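Local coordinates for StAR-related lipid transfer protein 5 (Homo sapiens, PDB 2R55) that probably binds cholesterol or other sterols and may take part in their transport within the cell, at residues A[48-56]-A[212-220]; A[75-86]-A[222-230]. All coordinates share one frame; numbering follows the deposited sequence.

Contact 1. Residues A[48-56]-A[212-220]; sequences CREGNGVSV and PRSMTRFYA
Cys48 and Pro212 make a loose apolar touch part-way along helix 204-227, SG lying 4.3 Å from CG of the proline ring. Arg49 reaches much further. With CG set between the backbone N and the carbonyl carbon (chi1 47°) and the chain bent again at chi3, its side chain crosses above the CB of Pro212 and lays one guanidinium face over the CA of Arg213. Arg49 NH2 gives a hydrogen bond to Thr216 OG1 at 3.0 Å, which is bent at 136° and has its acceptor tilted from the guanidinium plane. The hydroxyl thus accepts from Arg49 and donates to Arg213 O, approaching that oxygen from above the carbonyl plane, while Arg49 NE runs close to the CG2 methyl of Thr216. Arg49 NH1 packs on the aliphatic CG of Arg213, with the two guanidinium planes 68° apart and their like-charged atoms not in contact. Cys48 and Arg49 both pair with Val56 in a classic beta bulge, at the hairpin that edges the curved sheet of the START helix-grip fold; the C-terminal helix lies nearly antiparallel to strand 54-56 here. Beyond the turn, Val54 meets Tyr219 with both methyls: CG1 sits over the ring face, 4.0 Å from its centroid, a CH-pi contact, and CG2 abuts CB at 3.6 Å. The phenol hydroxyl continues past this contact to hydrogen-bond Leu190 O. Val56 CG1 touches Met215 CG, 3.5 Å away, and also Thr216 CG2, and its CG2 faces the CA and CB of Pro212.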
loop_
_atom_site.group_PDB
_atom_site.type_symbol
_atom_site.label_atom_id
_atom_site.label_comp_id
_atom_site.label_asym_id
_atom_site.label_seq_id
_atom_site.Cartn_x
_atom_site.Cartn_y
_atom_site.Cartn_z
ATOM N N CYS A 48 1.636 2.395 -17.553
ATOM C CA CYS A 48 0.240 2.828 -17.713
ATOM C C CYS A 48 0.228 4.276 -18.177
ATOM O O CYS A 48 -0.179 4.599 -19.294
ATOM C CB CYS A 48 -0.543 2.788 -16.395
ATOM S SG CYS A 48 -0.558 1.287 -15.429
ATOM N N ARG A 49 0.668 5.140 -17.269
ATOM C CA ARG A 49 0.610 6.575 -17.444
ATOM C C ARG A 49 1.781 7.237 -16.718
ATOM O O ARG A 49 2.601 6.560 -16.088
ATOM C CB ARG A 49 -0.732 7.113 -16.930
ATOM C CG ARG A 49 -1.115 6.572 -15.561
ATOM C CD ARG A 49 -2.622 6.494 -15.398
ATOM N NE ARG A 49 -3.135 7.526 -14.505
ATOM C CZ ARG A 49 -4.400 7.936 -14.475
ATOM N NH1 ARG A 49 -5.302 7.417 -15.309
ATOM N NH2 ARG A 49 -4.767 8.883 -13.616
ATOM N N GLU A 50 1.846 8.564 -16.831
ATOM C CA GLU A 50 2.874 9.372 -16.196
ATOM C C GLU A 50 2.343 10.799 -16.011
ATOM O O GLU A 50 1.144 10.999 -15.767
ATOM C CB GLU A 50 4.149 9.350 -17.043
ATOM C CG GLU A 50 5.424 9.271 -16.224
ATOM C CD GLU A 50 6.500 8.415 -16.884
ATOM O OE1 GLU A 50 7.674 8.850 -16.923
ATOM O OE2 GLU A 50 6.176 7.306 -17.364
ATOM N N GLY A 51 3.227 11.785 -16.128
ATOM C CA GLY A 51 2.846 13.174 -15.938
ATOM C C GLY A 51 3.504 13.767 -14.711
ATOM O O GLY A 51 4.582 13.326 -14.302
ATOM N N ASN A 52 2.844 14.765 -14.122
ATOM C CA ASN A 52 3.398 15.506 -12.985
ATOM C C ASN A 52 3.745 14.634 -11.774
ATOM O O ASN A 52 2.872 13.979 -11.177
ATOM C CB ASN A 52 2.498 16.690 -12.601
ATOM C CG ASN A 52 2.774 17.931 -13.447
ATOM O OD1 ASN A 52 3.757 17.982 -14.187
ATOM N ND2 ASN A 52 1.908 18.939 -13.335
ATOM N N GLY A 53 5.041 14.608 -11.458
ATOM C CA GLY A 53 5.564 13.931 -10.278
ATOM C C GLY A 53 5.647 12.420 -10.364
ATOM O O GLY A 53 6.709 11.844 -10.119
ATOM N N VAL A 54 4.532 11.782 -10.723
ATOM C CA VAL A 54 4.385 10.332 -10.615
ATOM C C VAL A 54 4.602 9.580 -11.920
ATOM O O VAL A 54 4.717 10.169 -12.993
ATOM C CB VAL A 54 2.973 9.930 -10.111
ATOM C CG1 VAL A 54 3.037 8.615 -9.327
ATOM C CG2 VAL A 54 2.346 11.036 -9.267
ATOM N N SER A 55 4.636 8.254 -11.787
ATOM C CA SER A 55 4.757 7.306 -12.885
ATOM C C SER A 55 4.229 5.961 -12.401
ATOM O O SER A 55 4.672 5.426 -11.370
ATOM C CB SER A 55 6.212 7.144 -13.270
ATOM O OG SER A 55 6.925 6.629 -12.166
ATOM N N VAL A 56 3.266 5.412 -13.121
ATOM C CA VAL A 56 2.738 4.137 -12.710
ATOM C C VAL A 56 2.852 3.125 -13.839
ATOM O O VAL A 56 2.670 3.451 -15.013
ATOM C CB VAL A 56 1.292 4.241 -12.098
ATOM C CG1 VAL A 56 1.130 5.530 -11.280
ATOM C CG2 VAL A 56 0.238 4.171 -13.159
ATOM N N PRO A 212 -4.602 2.168 -11.799
ATOM C CA PRO A 212 -3.726 3.233 -12.298
ATOM C C PRO A 212 -4.072 4.585 -11.678
ATOM O O PRO A 212 -3.221 5.219 -11.033
ATOM C CB PRO A 212 -4.036 3.273 -13.793
ATOM C CG PRO A 212 -4.578 1.947 -14.120
ATOM C CD PRO A 212 -5.061 1.282 -12.879
ATOM N N ARG A 213 -5.330 4.984 -11.851
ATOM C CA ARG A 213 -5.856 6.254 -11.374
ATOM C C ARG A 213 -5.773 6.361 -9.866
ATOM O O ARG A 213 -5.565 7.444 -9.323
ATOM C CB ARG A 213 -7.314 6.407 -11.800
ATOM C CG ARG A 213 -7.530 6.534 -13.302
ATOM C CD ARG A 213 -8.601 7.616 -13.638
ATOM N NE ARG A 213 -9.940 7.255 -13.168
ATOM C CZ ARG A 213 -10.991 8.080 -13.147
ATOM N NH1 ARG A 213 -10.890 9.345 -13.572
ATOM N NH2 ARG A 213 -12.160 7.637 -12.694
ATOM N N SER A 214 -5.930 5.226 -9.198
ATOM C CA SER A 214 -5.890 5.167 -7.747
ATOM C C SER A 214 -4.487 5.538 -7.263
ATOM O O SER A 214 -4.339 6.280 -6.293
ATOM C CB SER A 214 -6.292 3.762 -7.270
ATOM O OG SER A 214 -6.571 3.727 -5.880
ATOM N N MET A 215 -3.469 5.048 -7.974
ATOM C CA MET A 215 -2.063 5.345 -7.651
ATOM C C MET A 215 -1.652 6.812 -7.873
ATOM O O MET A 215 -0.984 7.397 -7.028
ATOM C CB MET A 215 -1.136 4.407 -8.425
ATOM C CG MET A 215 0.343 4.494 -8.045
ATOM S SD MET A 215 0.781 3.519 -6.594
ATOM C CE MET A 215 0.746 1.863 -7.248
ATOM N N THR A 216 -2.040 7.394 -9.007
ATOM C CA THR A 216 -1.726 8.804 -9.307
ATOM C C THR A 216 -2.403 9.793 -8.336
ATOM O O THR A 216 -1.837 10.843 -8.010
ATOM C CB THR A 216 -2.124 9.195 -10.734
ATOM O OG1 THR A 216 -3.548 9.079 -10.879
ATOM C CG2 THR A 216 -1.411 8.315 -11.750
ATOM N N ARG A 217 -3.601 9.429 -7.888
ATOM C CA ARG A 217 -4.342 10.161 -6.866
ATOM C C ARG A 217 -3.730 9.992 -5.481
ATOM O O ARG A 217 -3.759 10.916 -4.660
ATOM C CB ARG A 217 -5.807 9.678 -6.834
ATOM C CG ARG A 217 -6.760 10.536 -7.637
ATOM C CD ARG A 217 -7.804 9.697 -8.383
ATOM N NE ARG A 217 -9.007 10.491 -8.683
ATOM C CZ ARG A 217 -9.070 11.461 -9.597
ATOM N NH1 ARG A 217 -8.002 11.774 -10.343
ATOM N NH2 ARG A 217 -10.203 12.126 -9.765
ATOM N N PHE A 218 -3.211 8.793 -5.221
ATOM C CA PHE A 218 -2.548 8.480 -3.957
ATOM C C PHE A 218 -1.364 9.441 -3.740
ATOM O O PHE A 218 -1.236 10.066 -2.678
ATOM C CB PHE A 218 -2.127 7.013 -3.960
ATOM C CG PHE A 218 -1.222 6.612 -2.822
ATOM C CD1 PHE A 218 -1.748 6.194 -1.602
ATOM C CD2 PHE A 218 0.165 6.590 -2.992
ATOM C CE1 PHE A 218 -0.887 5.788 -0.560
ATOM C CE2 PHE A 218 1.009 6.206 -1.952
ATOM C CZ PHE A 218 0.485 5.802 -0.739
ATOM N N TYR A 219 -0.538 9.595 -4.773
ATOM C CA TYR A 219 0.630 10.468 -4.696
ATOM C C TYR A 219 0.231 11.924 -4.662
ATOM O O TYR A 219 0.819 12.712 -3.911
ATOM C CB TYR A 219 1.611 10.211 -5.851
ATOM C CG TYR A 219 2.524 9.031 -5.638
ATOM C CD1 TYR A 219 2.057 7.721 -5.787
ATOM C CD2 TYR A 219 3.868 9.223 -5.309
ATOM C CE1 TYR A 219 2.891 6.651 -5.594
ATOM C CE2 TYR A 219 4.712 8.152 -5.122
ATOM C CZ TYR A 219 4.222 6.866 -5.267
ATOM O OH TYR A 219 5.074 5.797 -5.072
ATOM N N ALA A 220 -0.742 12.287 -5.489
ATOM C CA ALA A 220 -1.296 13.636 -5.430
ATOM C C ALA A 220 -1.686 13.978 -3.985
ATOM O O ALA A 220 -1.289 15.015 -3.470
ATOM C CB ALA A 220 -2.479 13.786 -6.380
#

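Contact 2. Residues A[75-86]-A[222-230]; sequences VYGTLEEVWDCV and LQKAVKQFH
Glu81 meets two rings, those of Phe229 and His230, and is turned differently against each. Its carboxylate is only 22° from the plane of the Phe229 ring as the two side chains slide past in opposite directions, OE2 coming to 3.3 Å from Phe229 CB. Against His230 the carboxylate stands steeply, with planes 73° apart, and OE1 lies 2.8 Å from NE2. The same glutamate closes a capping box with Thr78: its backbone N donates to Thr78 OG1, and OE1 accepts weakly from Thr78 N, which probably helps hold the carboxylate at the start of helix 79-86. Replacing Glu81 by an alanine is likely to leave the His230 ring without the carboxylate beside it and to remove the weak OE1 bond of the capping box. One turn on, Cys85 points its sulfur at the edge of the Phe229 ring, almost exactly in its plane and 4.1 Å from CE2. Its CB is pressed on Leu222 CD2 at 3.4 Å. Leu222 spreads its branches, CD2 toward Cys85 and Val86 and CD1 toward Val75 CG2. Val226 does likewise: CG2 meets Val75 CG2, while CG1, anti to the backbone N, lies 3.3 Å from Tyr76 O and against the CA of Gly77. Gly77, without a CB, lets this Val226 methyl come close. The axes of 79-86 and 222-227 cross at 123°, the short helix lying against the last turns of helix 204-227; Trp97 of helix 94-97 packs on Val86, Leu222 and Ala225, while Val75 and Val82 rest on Thr188, and Leu222 on Leu190, of strand 188-197.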
loop_
_atom_site.group_PDB
_atom_site.type_symbol
_atom_site.label_atom_id
_atom_site.label_comp_id
_atom_site.label_asym_id
_atom_site.label_seq_id
_atom_site.Cartn_x
_atom_site.Cartn_y
_atom_site.Cartn_z
ATOM N N VAL A 75 8.785 12.614 -3.518
ATOM C CA VAL A 75 7.976 13.449 -2.629
ATOM C C VAL A 75 8.849 14.523 -1.968
ATOM O O VAL A 75 9.937 14.238 -1.447
ATOM C CB VAL A 75 7.149 12.619 -1.592
ATOM C CG1 VAL A 75 7.964 11.492 -0.987
ATOM C CG2 VAL A 75 6.583 13.514 -0.506
ATOM N N TYR A 76 8.369 15.760 -2.007
ATOM C CA TYR A 76 9.139 16.882 -1.511
ATOM C C TYR A 76 8.936 17.061 -0.007
ATOM O O TYR A 76 8.248 17.991 0.444
ATOM C CB TYR A 76 8.783 18.149 -2.293
ATOM C CG TYR A 76 9.237 18.142 -3.740
ATOM C CD1 TYR A 76 10.094 19.132 -4.224
ATOM C CD2 TYR A 76 8.806 17.155 -4.628
ATOM C CE1 TYR A 76 10.509 19.137 -5.554
ATOM C CE2 TYR A 76 9.217 17.148 -5.954
ATOM C CZ TYR A 76 10.064 18.140 -6.411
ATOM O OH TYR A 76 10.469 18.139 -7.724
ATOM N N GLY A 77 9.545 16.151 0.758
ATOM C CA GLY A 77 9.504 16.179 2.218
ATOM C C GLY A 77 10.629 15.383 2.867
ATOM O O GLY A 77 11.253 14.526 2.227
ATOM N N THR A 78 10.890 15.680 4.145
ATOM C CA THR A 78 11.862 14.926 4.937
ATOM C C THR A 78 11.386 13.488 5.047
ATOM O O THR A 78 10.190 13.236 5.078
ATOM C CB THR A 78 12.020 15.490 6.369
ATOM O OG1 THR A 78 10.907 15.075 7.173
ATOM C CG2 THR A 78 12.113 17.007 6.358
ATOM N N LEU A 79 12.336 12.563 5.123
ATOM C CA LEU A 79 12.077 11.119 5.127
ATOM C C LEU A 79 11.093 10.664 6.205
ATOM O O LEU A 79 10.317 9.747 5.983
ATOM C CB LEU A 79 13.404 10.354 5.248
ATOM C CG LEU A 79 13.467 8.864 5.593
ATOM C CD1 LEU A 79 13.098 7.939 4.406
ATOM C CD2 LEU A 79 14.845 8.534 6.094
ATOM N N GLU A 80 11.118 11.301 7.369
ATOM C CA GLU A 80 10.235 10.869 8.458
ATOM C C GLU A 80 8.874 11.570 8.489
ATOM O O GLU A 80 7.958 11.130 9.194
ATOM C CB GLU A 80 10.959 10.935 9.803
ATOM C CG GLU A 80 11.949 9.778 9.973
ATOM C CD GLU A 80 13.100 10.126 10.884
ATOM O OE1 GLU A 80 12.849 10.476 12.058
ATOM O OE2 GLU A 80 14.259 10.051 10.428
ATOM N N GLU A 81 8.752 12.642 7.706
ATOM C CA GLU A 81 7.453 13.224 7.404
ATOM C C GLU A 81 6.673 12.328 6.446
ATOM O O GLU A 81 5.503 12.017 6.693
ATOM C CB GLU A 81 7.609 14.628 6.817
ATOM C CG GLU A 81 7.497 15.753 7.844
ATOM C CD GLU A 81 7.971 17.095 7.303
ATOM O OE1 GLU A 81 8.470 17.135 6.156
ATOM O OE2 GLU A 81 7.855 18.116 8.027
ATOM N N VAL A 82 7.330 11.886 5.368
ATOM C CA VAL A 82 6.656 11.041 4.383
ATOM C C VAL A 82 6.308 9.715 5.009
ATOM O O VAL A 82 5.281 9.138 4.681
ATOM C CB VAL A 82 7.461 10.811 3.069
ATOM C CG1 VAL A 82 8.216 12.055 2.659
ATOM C CG2 VAL A 82 8.398 9.635 3.196
ATOM N N TRP A 83 7.153 9.236 5.915
ATOM C CA TRP A 83 6.896 7.954 6.544
ATOM C C TRP A 83 5.731 8.086 7.509
ATOM O O TRP A 83 4.813 7.261 7.496
ATOM C CB TRP A 83 8.132 7.382 7.229
ATOM C CG TRP A 83 7.815 6.220 8.108
ATOM C CD1 TRP A 83 7.695 6.233 9.462
ATOM C CD2 TRP A 83 7.542 4.873 7.695
ATOM N NE1 TRP A 83 7.374 4.981 9.926
ATOM C CE2 TRP A 83 7.279 4.124 8.862
ATOM C CE3 TRP A 83 7.503 4.226 6.458
ATOM C CZ2 TRP A 83 6.988 2.760 8.829
ATOM C CZ3 TRP A 83 7.200 2.879 6.429
ATOM C CH2 TRP A 83 6.946 2.160 7.610
ATOM N N ASP A 84 5.750 9.143 8.315
ATOM C CA ASP A 84 4.632 9.421 9.221
ATOM C C ASP A 84 3.266 9.397 8.547
ATOM O O ASP A 84 2.268 9.026 9.163
ATOM C CB ASP A 84 4.840 10.729 9.973
ATOM C CG ASP A 84 5.365 10.497 11.365
ATOM O OD1 ASP A 84 5.475 9.258 11.714
ATOM O OD2 ASP A 84 5.668 11.529 12.099
ATOM N N CYS A 85 3.243 9.781 7.277
ATOM C CA CYS A 85 2.035 9.758 6.474
ATOM C C CYS A 85 1.544 8.354 6.133
ATOM O O CYS A 85 0.342 8.067 6.256
ATOM C CB CYS A 85 2.258 10.545 5.193
ATOM S SG CYS A 85 2.497 12.293 5.483
ATOM N N VAL A 86 2.461 7.484 5.717
ATOM C CA VAL A 86 2.076 6.163 5.198
ATOM C C VAL A 86 2.258 5.037 6.211
ATOM O O VAL A 86 1.743 3.950 6.026
ATOM C CB VAL A 86 2.831 5.807 3.896
ATOM C CG1 VAL A 86 2.585 6.861 2.811
ATOM C CG2 VAL A 86 4.330 5.634 4.172
ATOM N N LEU A 222 -0.846 12.325 -1.012
ATOM C CA LEU A 222 0.341 12.273 -0.165
ATOM C C LEU A 222 1.131 13.589 -0.167
ATOM O O LEU A 222 1.615 14.017 0.883
ATOM C CB LEU A 222 1.232 11.100 -0.577
ATOM C CG LEU A 222 2.386 10.586 0.297
ATOM C CD1 LEU A 222 3.702 11.225 -0.100
ATOM C CD2 LEU A 222 2.127 10.741 1.789
ATOM N N GLN A 223 1.247 14.220 -1.339
ATOM C CA GLN A 223 2.014 15.464 -1.488
ATOM C C GLN A 223 1.420 16.604 -0.668
ATOM O O GLN A 223 2.136 17.282 0.072
ATOM C CB GLN A 223 2.134 15.861 -2.963
ATOM C CG GLN A 223 3.256 15.130 -3.707
ATOM C CD GLN A 223 2.959 14.927 -5.187
ATOM O OE1 GLN A 223 1.842 15.191 -5.658
ATOM N NE2 GLN A 223 3.959 14.452 -5.929
ATOM N N LYS A 224 0.110 16.787 -0.813
ATOM C CA LYS A 224 -0.671 17.772 -0.073
ATOM C C LYS A 224 -0.463 17.644 1.439
ATOM O O LYS A 224 -0.326 18.705 2.163
ATOM C CB LYS A 224 -2.162 17.611 -0.439
ATOM C CG LYS A 224 -3.201 18.397 0.413
ATOM C CD LYS A 224 -4.597 17.729 0.235
ATOM C CE LYS A 224 -5.574 18.052 1.370
ATOM N NZ LYS A 224 -6.304 19.358 1.190
ATOM N N ALA A 225 -0.440 16.354 1.904
ATOM C CA ALA A 225 -0.308 16.085 3.340
ATOM C C ALA A 225 1.061 16.520 3.849
ATOM O O ALA A 225 1.174 17.155 4.906
ATOM C CB ALA A 225 -0.545 14.626 3.631
ATOM N N VAL A 226 2.089 16.188 3.075
ATOM C CA VAL A 226 3.447 16.638 3.347
ATOM C C VAL A 226 3.515 18.168 3.435
ATOM O O VAL A 226 4.022 18.716 4.423
ATOM C CB VAL A 226 4.434 16.092 2.289
ATOM C CG1 VAL A 226 5.699 16.917 2.244
ATOM C CG2 VAL A 226 4.761 14.639 2.581
ATOM N N LYS A 227 2.988 18.847 2.415
ATOM C CA LYS A 227 3.069 20.308 2.336
ATOM C C LYS A 227 2.542 20.990 3.586
ATOM O O LYS A 227 3.042 22.041 3.977
ATOM C CB LYS A 227 2.341 20.848 1.100
ATOM C CG LYS A 227 3.066 20.566 -0.213
ATOM C CD LYS A 227 3.107 21.810 -1.102
ATOM C CE LYS A 227 4.308 21.768 -2.058
ATOM N NZ LYS A 227 4.655 23.120 -2.594
ATOM N N GLN A 228 1.552 20.367 4.218
ATOM C CA GLN A 228 0.908 20.901 5.413
ATOM C C GLN A 228 1.847 21.054 6.619
ATOM O O GLN A 228 1.591 21.875 7.498
ATOM C CB GLN A 228 -0.340 20.075 5.769
ATOM C CG GLN A 228 -1.549 20.357 4.854
ATOM C CD GLN A 228 -2.701 19.350 5.033
ATOM O OE1 GLN A 228 -3.342 19.289 6.211
ATOM N NE2 GLN A 228 -2.983 18.574 3.845
ATOM N N PHE A 229 2.937 20.284 6.650
ATOM C CA PHE A 229 3.953 20.433 7.704
ATOM C C PHE A 229 4.956 21.536 7.380
ATOM O O PHE A 229 5.606 22.078 8.279
ATOM C CB PHE A 229 4.682 19.112 7.982
ATOM C CG PHE A 229 3.761 17.946 8.239
ATOM C CD1 PHE A 229 2.868 17.963 9.314
ATOM C CD2 PHE A 229 3.787 16.833 7.410
ATOM C CE1 PHE A 229 2.014 16.891 9.552
ATOM C CE2 PHE A 229 2.941 15.753 7.643
ATOM C CZ PHE A 229 2.054 15.785 8.716
ATOM N N HIS A 230 5.072 21.877 6.099
ATOM C CA HIS A 230 5.943 22.976 5.674
ATOM C C HIS A 230 5.203 24.310 5.590
ATOM O O HIS A 230 5.691 25.267 4.984
ATOM C CB HIS A 230 6.598 22.624 4.345
ATOM C CG HIS A 230 7.330 21.322 4.380
ATOM N ND1 HIS A 230 7.007 20.266 3.553
ATOM C CD2 HIS A 230 8.342 20.894 5.176
ATOM C CE1 HIS A 230 7.805 19.248 3.822
ATOM N NE2 HIS A 230 8.618 19.601 4.808
#

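How the contacts relate
Contacts 1 and 2 lie along a single helix, 204-227, with their centres about 17 Å apart. The middle of that helix packs on the hairpin edge of the sheet in contact 1, and its end on the short helix 79-86 in contact 2. They meet directly where Phe218 CZ of the first helical segment comes 4.3 Å from Val86 CG1 of the second contact. Leu190 of strand 188-197 is a partner common to both contacts. In START domains the C-terminal helix covers the lipid-binding cavity, so the two contacts are consistent with holding this lid against the sheet at successive places along its length.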